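Local coordinates for A-type flavoprotein (Giardia intestinalis, PDB 2Q9U) that probably scavenges dioxygen, with bound flavin mononucleotide expected to pass electrons to a non-haem diiron centre, at residues G268-M273 against A314-N319; W352-V357 against G377-F382. All coordinates share one frame; numbering follows the deposited sequence.

Interaction 1: residues G268-M273 against A314-N319; sequences GTTHRM and ASPTLN. With FMN (flavin mononucleotide), chain F.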
# COMPACT_ATOMS: atom_id res chain seq x y z
N GLY A 268 12.48 -17.42 1.18
CA GLY A 268 12.51 -17.69 -0.27
C GLY A 268 12.76 -19.13 -0.71
O GLY A 268 12.71 -19.41 -1.90
N THR A 269 13.02 -20.04 0.22
CA THR A 269 13.25 -21.44 -0.19
C THR A 269 11.96 -22.15 -0.62
O THR A 269 11.97 -22.94 -1.59
CB THR A 269 14.04 -22.30 0.84
OG1 THR A 269 13.24 -22.50 2.01
CG2 THR A 269 15.38 -21.60 1.21
N THR A 270 10.86 -21.88 0.09
CA THR A 270 9.54 -22.39 -0.33
C THR A 270 9.18 -21.81 -1.71
O THR A 270 8.60 -22.50 -2.57
CB THR A 270 8.41 -22.10 0.69
OG1 THR A 270 8.77 -22.62 1.98
CG2 THR A 270 7.11 -22.78 0.25
N HIS A 271 9.52 -20.54 -1.91
CA HIS A 271 9.39 -19.89 -3.23
C HIS A 271 10.18 -20.59 -4.36
O HIS A 271 9.64 -20.83 -5.44
CB HIS A 271 9.77 -18.42 -3.15
CG HIS A 271 9.64 -17.72 -4.46
ND1 HIS A 271 8.45 -17.14 -4.87
CD2 HIS A 271 10.51 -17.56 -5.49
CE1 HIS A 271 8.62 -16.63 -6.08
NE2 HIS A 271 9.85 -16.87 -6.48
N ARG A 272 11.45 -20.90 -4.13
CA ARG A 272 12.25 -21.59 -5.15
C ARG A 272 11.70 -22.99 -5.48
O ARG A 272 11.68 -23.40 -6.64
CB ARG A 272 13.72 -21.71 -4.74
CG ARG A 272 14.61 -22.39 -5.81
CD ARG A 272 14.82 -21.46 -6.99
NE ARG A 272 15.44 -22.07 -8.18
CZ ARG A 272 14.84 -22.88 -9.05
NH1 ARG A 272 13.58 -23.27 -8.89
NH2 ARG A 272 15.52 -23.31 -10.10
N MET A 273 11.26 -23.72 -4.46
CA MET A 273 10.64 -25.02 -4.71
C MET A 273 9.36 -24.85 -5.53
O MET A 273 9.05 -25.68 -6.41
CB MET A 273 10.35 -25.74 -3.42
CG MET A 273 11.58 -26.18 -2.69
SD MET A 273 12.23 -27.67 -3.43
CE MET A 273 11.13 -28.85 -2.63
N ALA A 314 1.23 -23.50 -0.29
CA ALA A 314 2.52 -23.70 0.35
C ALA A 314 2.81 -22.61 1.35
O ALA A 314 2.40 -21.47 1.17
CB ALA A 314 3.62 -23.77 -0.69
N SER A 315 3.53 -22.98 2.40
CA SER A 315 3.98 -22.04 3.42
C SER A 315 5.10 -22.68 4.23
O SER A 315 5.04 -23.88 4.51
CB SER A 315 2.81 -21.71 4.38
OG SER A 315 3.24 -20.96 5.50
N PRO A 316 6.10 -21.88 4.65
CA PRO A 316 6.94 -22.37 5.75
C PRO A 316 6.17 -22.44 7.05
O PRO A 316 5.09 -21.83 7.19
CB PRO A 316 8.07 -21.32 5.84
CG PRO A 316 7.49 -20.07 5.29
CD PRO A 316 6.56 -20.57 4.16
N THR A 317 6.70 -23.21 8.01
CA THR A 317 6.14 -23.23 9.35
C THR A 317 6.52 -21.93 10.06
O THR A 317 7.70 -21.57 10.15
CB THR A 317 6.58 -24.49 10.14
OG1 THR A 317 6.02 -25.66 9.52
CG2 THR A 317 6.05 -24.43 11.58
N LEU A 318 5.50 -21.21 10.51
CA LEU A 318 5.70 -20.02 11.32
C LEU A 318 4.95 -20.24 12.62
O LEU A 318 3.71 -20.38 12.61
CB LEU A 318 5.16 -18.79 10.58
CG LEU A 318 5.26 -17.42 11.30
CD1 LEU A 318 6.72 -17.06 11.66
CD2 LEU A 318 4.62 -16.31 10.42
N ASN A 319 5.70 -20.29 13.73
CA ASN A 319 5.13 -20.44 15.08
C ASN A 319 4.14 -21.60 15.13
O ASN A 319 2.99 -21.42 15.55
CB ASN A 319 4.45 -19.14 15.54
CG ASN A 319 5.39 -17.93 15.46
OD1 ASN A 319 6.58 -18.06 15.74
ND2 ASN A 319 4.87 -16.79 15.05
N1 FMN F . 10.21 -23.60 11.99
C2 FMN F . 9.49 -24.55 12.65
O2 FMN F . 9.68 -25.75 12.39
N3 FMN F . 8.58 -24.17 13.62
C4 FMN F . 8.35 -22.84 13.92
O4 FMN F . 7.43 -22.58 14.69
C4A FMN F . 9.08 -21.85 13.23
N5 FMN F . 8.92 -20.50 13.50
C5A FMN F . 9.68 -19.57 12.80
C6 FMN F . 9.53 -18.20 13.06
C7 FMN F . 10.29 -17.25 12.35
C7M FMN F . 10.23 -15.82 12.82
C8 FMN F . 11.21 -17.66 11.39
C8M FMN F . 11.96 -16.66 10.54
C9 FMN F . 11.36 -19.02 11.13
C9A FMN F . 10.61 -19.98 11.83
N10 FMN F . 10.76 -21.34 11.56
C10 FMN F . 10.02 -22.26 12.27
C1' FMN F . 11.73 -21.84 10.53
C2' FMN F . 11.22 -21.65 9.11
O2' FMN F . 10.09 -22.47 8.82
C3' FMN F . 12.43 -21.89 8.21
O3' FMN F . 13.27 -20.75 8.32
C4' FMN F . 12.11 -22.10 6.74
O4' FMN F . 13.27 -22.56 6.07
C5' FMN F . 11.65 -20.81 6.07
O5' FMN F . 11.16 -21.11 4.78
P FMN F . 11.26 -20.00 3.65
O1P FMN F . 10.32 -20.45 2.54
O2P FMN F . 10.82 -18.70 4.26
O3P FMN F . 12.68 -19.86 3.12

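Interaction 2: residues W352-V357 against G377-F382; sequences WSNRAV and GITFKF. With FMN (flavin mononucleotide), chain F.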
# COMPACT_ATOMS: atom_id res chain seq x y z
N TRP A 352 12.35 -26.86 12.54
CA TRP A 352 12.51 -27.92 13.54
C TRP A 352 11.32 -28.83 13.68
O TRP A 352 11.48 -30.01 14.00
CB TRP A 352 12.91 -27.36 14.91
CG TRP A 352 12.09 -26.20 15.39
CD1 TRP A 352 11.01 -26.25 16.22
CD2 TRP A 352 12.27 -24.83 15.04
NE1 TRP A 352 10.52 -24.98 16.43
CE2 TRP A 352 11.28 -24.09 15.71
CE3 TRP A 352 13.19 -24.15 14.22
CZ2 TRP A 352 11.17 -22.69 15.59
CZ3 TRP A 352 13.08 -22.77 14.10
CH2 TRP A 352 12.08 -22.06 14.78
N SER A 353 10.12 -28.31 13.41
CA SER A 353 8.91 -29.10 13.54
C SER A 353 7.95 -28.77 12.39
O SER A 353 7.52 -27.64 12.25
CB SER A 353 8.25 -28.89 14.90
OG SER A 353 6.99 -29.57 15.00
N ASN A 354 7.69 -29.77 11.56
CA ASN A 354 6.83 -29.62 10.38
C ASN A 354 5.36 -29.45 10.75
O ASN A 354 4.69 -30.42 11.12
CB ASN A 354 7.04 -30.81 9.43
CG ASN A 354 6.07 -30.81 8.25
OD1 ASN A 354 5.81 -29.76 7.64
ND2 ASN A 354 5.54 -31.99 7.92
N ARG A 355 4.85 -28.22 10.67
CA ARG A 355 3.44 -27.97 11.05
C ARG A 355 2.58 -27.33 9.97
O ARG A 355 1.38 -27.60 9.90
CB ARG A 355 3.34 -27.15 12.36
CG ARG A 355 3.98 -27.86 13.59
CD ARG A 355 3.14 -29.10 14.07
NE ARG A 355 1.84 -28.68 14.57
CZ ARG A 355 1.59 -28.20 15.79
NH1 ARG A 355 2.56 -28.08 16.70
NH2 ARG A 355 0.35 -27.83 16.10
N ALA A 356 3.18 -26.48 9.14
CA ALA A 356 2.40 -25.75 8.13
C ALA A 356 1.77 -26.71 7.11
O ALA A 356 0.58 -26.61 6.81
CB ALA A 356 3.28 -24.73 7.43
N VAL A 357 2.56 -27.64 6.60
CA VAL A 357 2.09 -28.54 5.55
C VAL A 357 0.94 -29.47 6.03
O VAL A 357 -0.09 -29.53 5.37
CB VAL A 357 3.24 -29.30 4.88
CG1 VAL A 357 2.72 -30.40 3.92
CG2 VAL A 357 4.14 -28.28 4.12
N GLY A 377 2.79 -34.38 0.93
CA GLY A 377 3.38 -33.25 0.24
C GLY A 377 4.90 -33.34 0.15
O GLY A 377 5.49 -34.44 0.12
N ILE A 378 5.55 -32.18 0.08
CA ILE A 378 7.00 -32.13 0.14
C ILE A 378 7.37 -31.17 1.25
O ILE A 378 6.92 -30.05 1.27
CB ILE A 378 7.66 -31.69 -1.19
CG1 ILE A 378 7.41 -32.74 -2.29
CG2 ILE A 378 9.16 -31.43 -0.99
CD1 ILE A 378 7.71 -32.25 -3.68
N THR A 379 8.15 -31.65 2.22
CA THR A 379 8.67 -30.79 3.26
C THR A 379 10.18 -30.99 3.36
O THR A 379 10.72 -32.02 2.93
CB THR A 379 8.01 -31.04 4.64
OG1 THR A 379 8.21 -32.41 5.02
CG2 THR A 379 6.53 -30.80 4.55
N PHE A 380 10.86 -29.99 3.90
CA PHE A 380 12.30 -30.04 4.03
C PHE A 380 12.73 -29.04 5.09
O PHE A 380 12.07 -28.02 5.32
CB PHE A 380 12.99 -29.73 2.69
CG PHE A 380 12.58 -28.41 2.09
CD1 PHE A 380 11.38 -28.30 1.37
CD2 PHE A 380 13.39 -27.29 2.26
CE1 PHE A 380 10.99 -27.08 0.83
CE2 PHE A 380 13.02 -26.07 1.72
CZ PHE A 380 11.81 -25.95 1.00
N LYS A 381 13.84 -29.34 5.75
CA LYS A 381 14.42 -28.47 6.76
C LYS A 381 15.37 -27.40 6.23
O LYS A 381 16.40 -27.69 5.70
CB LYS A 381 15.03 -29.30 7.91
CG LYS A 381 15.85 -28.55 8.86
CD LYS A 381 16.60 -29.49 9.78
CE LYS A 381 15.72 -30.52 10.35
NZ LYS A 381 15.91 -30.67 11.82
N PHE A 382 14.94 -26.16 6.35
CA PHE A 382 15.71 -24.97 6.06
C PHE A 382 15.95 -24.61 4.61
O PHE A 382 15.60 -23.56 4.20
CB PHE A 382 16.96 -24.87 6.90
CG PHE A 382 16.72 -24.39 8.27
CD1 PHE A 382 16.13 -23.17 8.48
CD2 PHE A 382 17.02 -25.17 9.34
CE1 PHE A 382 15.86 -22.75 9.71
CE2 PHE A 382 16.77 -24.72 10.60
CZ PHE A 382 16.19 -23.51 10.78
N1 FMN F . 10.21 -23.60 11.99
C2 FMN F . 9.49 -24.55 12.65
O2 FMN F . 9.68 -25.75 12.39
N3 FMN F . 8.58 -24.17 13.62
C4 FMN F . 8.35 -22.84 13.92
O4 FMN F . 7.43 -22.58 14.69
C4A FMN F . 9.08 -21.85 13.23
N5 FMN F . 8.92 -20.50 13.50
C5A FMN F . 9.68 -19.57 12.80
C6 FMN F . 9.53 -18.20 13.06
C7 FMN F . 10.29 -17.25 12.35
C7M FMN F . 10.23 -15.82 12.82
C8 FMN F . 11.21 -17.66 11.39
C8M FMN F . 11.96 -16.66 10.54
C9 FMN F . 11.36 -19.02 11.13
C9A FMN F . 10.61 -19.98 11.83
N10 FMN F . 10.76 -21.34 11.56
C10 FMN F . 10.02 -22.26 12.27
C1' FMN F . 11.73 -21.84 10.53
C2' FMN F . 11.22 -21.65 9.11
O2' FMN F . 10.09 -22.47 8.82
C3' FMN F . 12.43 -21.89 8.21
O3' FMN F . 13.27 -20.75 8.32
C4' FMN F . 12.11 -22.10 6.74
O4' FMN F . 13.27 -22.56 6.07
C5' FMN F . 11.65 -20.81 6.07
O5' FMN F . 11.16 -21.11 4.78
P FMN F . 11.26 -20.00 3.65
O1P FMN F . 10.32 -20.45 2.54
O2P FMN F . 10.82 -18.70 4.26
O3P FMN F . 12.68 -19.86 3.12

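Interaction 1: residues G268-M273 against A314-N319
The pyrrolidine ring of Pro316 packs beside both Thr270 and the phosphate end of FMN: its CD is 3.7 Å from Thr270 OG1, the two side chains meeting at a slant, and its CB 3.3 Å from FMN O5'. The flavin ring has one face covered by methyl groups of residues 314-319. Thr317 CG2 sits over the pyrimidine end, 3.3 Å from FMN N3, and Leu318 CD1 covers the benzenoid end at FMN C6. Non-polar branches suit this face. Trp352 lies over the opposite one, and at the edge Asn319 N is 3.0 Å from FMN O4.

Residues 268-273 open the first helix of a flavodoxin-like fold, and the helix start holds the phosphate much as in flavodoxins. Gly268, its N-cap, has a positive phi (90°) that suits glycine. Thr269 N and Thr269 OG1 both bind FMN O3P, and Thr270 repeats the pattern on FMN O1P, with Thr270 N at 2.9 Å and Thr270 OG1 at 2.7 Å. Threonine serves both sides: with OG1 beside its own backbone N (chi1 -55°), Thr270 sends its hydroxyl to the phosphate and turns CG2 to Ala314 CB, 3.7 Å away. That hydroxyl is also hydrogen-bonded to Ala349 N. Thr317 O accepts the ribityl hydroxyl FMN O2' at 2.9 Å. Ser315 OG donates to Pro316 O and is also hydrogen-bonded to Met323 N.

Interaction 2: residues W352-V357 against G377-F382
Van der Waals packing joins the two segments, and Thr379 CG2 is its focus. This methyl points between Asn354 and Val357, meeting Val357 CG2 at a tight 3.5 Å and Asn354 OD1 at 3.3 Å. Asn354 lies across it at about a right angle, Val357 at a slant. At chi1 58° the Thr379 hydroxyl lies between backbone N and carbonyl carbon, and CG2 is anti to the carbonyl carbon, on the side of Asn354 and Val357. The small, branched Val357 and Thr379 bring the start of helix 356-367 close against strand 378-381, the two later elements of a beta-alpha-beta unit. Gly377, whose CA is the nearest across the segments to that of Val357, has a positive phi and no side chain to crowd Val357 CG1.

The aromatic side chains face the flavin and a second subunit. The Trp352 indole lies nearly parallel over the pyrimidine and central rings, with FMN C2 3.5 Å above the indole plane, over its centre; CH2 approaches FMN C10 to 3.3 Å. The Phe382 ring comes obliquely to the ribityl chain, its CE1 3.6 Å from FMN O3'. Trp153 of a second subunit meets the Trp352 ring edge-to-face.

Hydrogen bonds here are made by the main chain. Trp352 N and Ser353 N both donate to FMN O2, at 2.9 and 2.8 Å and almost straight (170° and 169°). Two N-H groups converging on one carbonyl oxygen fix the pyrimidine end and would probably favour negative charge on the N1-C2=O2 side of the reduced flavin.

Overall arrangement
Both interactions sit in the flavodoxin-like domain, around the C-terminal ends of the strands of its five-stranded parallel sheet, and their centres are about 9 Å apart. They follow one another along the chain: interaction 1 joins the start of helix 269-283 to the loop after strand 310-314, and interaction 2 joins the loop after strand 344-350 and helix 356-367 to the neighbouring strand 378-381. Thr317 OG1 links them, probably accepting hydrogen bonds from Arg355 N and Ala356 N. Both line the pocket of one FMN, which Met266, Tyr267 and Asn320 help complete, with interaction 2 covering the ring face opposite interaction 1. A second subunit packs against both, consistent with electron transfer across the subunit interface.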